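Local coordinates for group 3 allergen SMIPP-S YvT004A06 (Sarcoptes scabiei type hominis, PDB 3H7T), which is a trypsin-fold protein of the scabies mite described as an inactivated serine protease paralogue, and so probably lacks the proteolytic activity usual for its family, at residues I51-G56 and T65-K70. Numbering follows the deposited sequence.
Sequences ISIHYG and TSVMAK
Y55 lays its ring across T65 on the more closely packed face of this hairpin. With CG wedged between the backbone N and the carbonyl carbon (chi1 70°), the ring swings over the neighbouring strand, and T65 CB sits over one face, 3.9 Å from the ring centroid, in a CH-pi contact. T65 CG2 reaches Y55 OH at 3.5 Å, while V67 CG1 meets the ring edge at CE2. On this same face V67 CG1 also packs 3.8 Å from I53 CB, and I53 CD1 comes within 4.2 Å of A69 CB. Five backbone hydrogen bonds set the register, two each at the I53–V67 and Y55–T65 pairs and one from A69 N to I51 O.

The face carrying S52, H54, S66 and M68 is looser and more polar: less surface is buried between the strands, no side-chain hydrogen bond crosses it, and S66 and M68 are exposed. H54 is nevertheless buried. Its ND1 has no hydrogen-bonding partner, S66 OG being no closer than 3.6 Å, while NE2 has weak hydrogen bonds to Y59 O and T62 O. S52 OG lies against S66 CB.

The hairpin belongs to the six-stranded antiparallel barrel of the trypsin fold: I53, V67 and A69 pack on strand 87-91 and its end, strand 15-20 bonds to the backbone of S52 and H54, and the hydroxyl of Y55 is hydrogen-bonded to K96 N.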
loop_
_atom_site.group_PDB
_atom_site.type_symbol
_atom_site.label_atom_id
_atom_site.label_comp_id
_atom_site.label_asym_id
_atom_site.label_seq_id
_atom_site.Cartn_x
_atom_site.Cartn_y
_atom_site.Cartn_z
ATOM N N ILE A 51 -13.263 8.067 -7.300
ATOM C CA ILE A 51 -12.457 7.551 -6.191
ATOM C C ILE A 51 -12.928 8.093 -4.839
ATOM O O ILE A 51 -13.152 9.294 -4.683
ATOM C CB ILE A 51 -10.947 7.842 -6.407
ATOM C CG1 ILE A 51 -10.444 7.137 -7.677
ATOM C CG2 ILE A 51 -10.118 7.408 -5.187
ATOM C CD1 ILE A 51 -9.097 7.656 -8.185
ATOM N N SER A 52 -13.077 7.185 -3.877
ATOM C CA SER A 52 -13.464 7.525 -2.513
ATOM C C SER A 52 -12.400 7.047 -1.524
ATOM O O SER A 52 -11.788 5.995 -1.715
ATOM C CB SER A 52 -14.818 6.892 -2.172
ATOM O OG SER A 52 -15.295 7.356 -0.918
ATOM N N ILE A 53 -12.185 7.834 -0.475
ATOM C CA ILE A 53 -11.281 7.470 0.609
ATOM C C ILE A 53 -12.117 7.189 1.855
ATOM O O ILE A 53 -12.834 8.073 2.338
ATOM C CB ILE A 53 -10.231 8.584 0.891
ATOM C CG1 ILE A 53 -9.281 8.746 -0.299
ATOM C CG2 ILE A 53 -9.422 8.281 2.148
ATOM C CD1 ILE A 53 -9.742 9.802 -1.305
ATOM N N HIS A 54 -12.014 5.963 2.366
ATOM C CA HIS A 54 -12.785 5.522 3.531
ATOM C C HIS A 54 -11.849 5.413 4.727
ATOM O O HIS A 54 -10.901 4.625 4.706
ATOM C CB HIS A 54 -13.483 4.180 3.233
ATOM C CG HIS A 54 -14.250 3.616 4.392
ATOM N ND1 HIS A 54 -15.425 4.170 4.850
ATOM C CD2 HIS A 54 -14.021 2.530 5.168
ATOM C CE1 HIS A 54 -15.879 3.459 5.867
ATOM N NE2 HIS A 54 -15.041 2.461 6.082
ATOM N N TYR A 55 -12.111 6.220 5.757
ATOM C CA TYR A 55 -11.230 6.320 6.921
ATOM C C TYR A 55 -11.950 6.212 8.271
ATOM O O TYR A 55 -13.168 6.406 8.355
ATOM C CB TYR A 55 -10.392 7.608 6.856
ATOM C CG TYR A 55 -11.119 8.931 7.063
ATOM C CD1 TYR A 55 -11.291 9.460 8.343
ATOM C CD2 TYR A 55 -11.582 9.675 5.977
ATOM C CE1 TYR A 55 -11.923 10.682 8.542
ATOM C CE2 TYR A 55 -12.222 10.896 6.160
ATOM C CZ TYR A 55 -12.383 11.399 7.447
ATOM O OH TYR A 55 -13.007 12.614 7.643
ATOM N N GLY A 56 -11.182 5.891 9.312
ATOM C CA GLY A 56 -11.682 5.822 10.683
ATOM C C GLY A 56 -12.534 4.613 11.025
ATOM O O GLY A 56 -13.278 4.640 12.002
ATOM N N THR A 65 -15.962 7.450 7.658
ATOM C CA THR A 65 -16.242 8.644 6.898
ATOM C C THR A 65 -15.671 8.418 5.512
ATOM O O THR A 65 -14.609 7.808 5.360
ATOM C CB THR A 65 -15.598 9.864 7.568
ATOM O OG1 THR A 65 -15.869 9.819 8.977
ATOM C CG2 THR A 65 -16.137 11.171 6.976
ATOM N N SER A 66 -16.403 8.872 4.503
ATOM C CA SER A 66 -15.944 8.788 3.128
ATOM C C SER A 66 -15.797 10.194 2.580
ATOM O O SER A 66 -16.609 11.072 2.867
ATOM C CB SER A 66 -16.915 7.975 2.278
ATOM O OG SER A 66 -17.038 6.652 2.784
ATOM N N VAL A 67 -14.737 10.398 1.811
ATOM C CA VAL A 67 -14.433 11.695 1.227
ATOM C C VAL A 67 -13.962 11.450 -0.202
ATOM O O VAL A 67 -13.187 10.519 -0.463
ATOM C CB VAL A 67 -13.382 12.473 2.079
ATOM C CG1 VAL A 67 -12.056 11.713 2.172
ATOM C CG2 VAL A 67 -13.168 13.886 1.548
ATOM N N MET A 68 -14.459 12.268 -1.123
ATOM C CA MET A 68 -14.139 12.131 -2.536
ATOM C C MET A 68 -12.708 12.591 -2.812
ATOM O O MET A 68 -12.172 13.443 -2.100
ATOM C CB MET A 68 -15.126 12.955 -3.369
ATOM C CG MET A 68 -15.723 12.226 -4.571
ATOM S SD MET A 68 -16.532 10.663 -4.141
ATOM C CE MET A 68 -17.877 10.619 -5.329
ATOM N N ALA A 69 -12.092 12.013 -3.840
ATOM C CA ALA A 69 -10.790 12.487 -4.312
ATOM C C ALA A 69 -10.966 13.749 -5.144
ATOM O O ALA A 69 -11.972 13.907 -5.840
ATOM C CB ALA A 69 -10.100 11.420 -5.126
ATOM N N LYS A 70 -9.980 14.639 -5.062
ATOM C CA LYS A 70 -9.946 15.854 -5.869
ATOM C C LYS A 70 -8.935 15.720 -7.008
ATOM O O LYS A 70 -9.273 15.950 -8.168
ATOM C CB LYS A 70 -9.610 17.063 -4.992
ATOM C CG LYS A 70 -9.668 18.405 -5.710
ATOM C CD LYS A 70 -9.767 19.559 -4.722
ATOM C CE LYS A 70 -8.447 19.815 -4.014
ATOM N NZ LYS A 70 -8.571 20.899 -3.001
#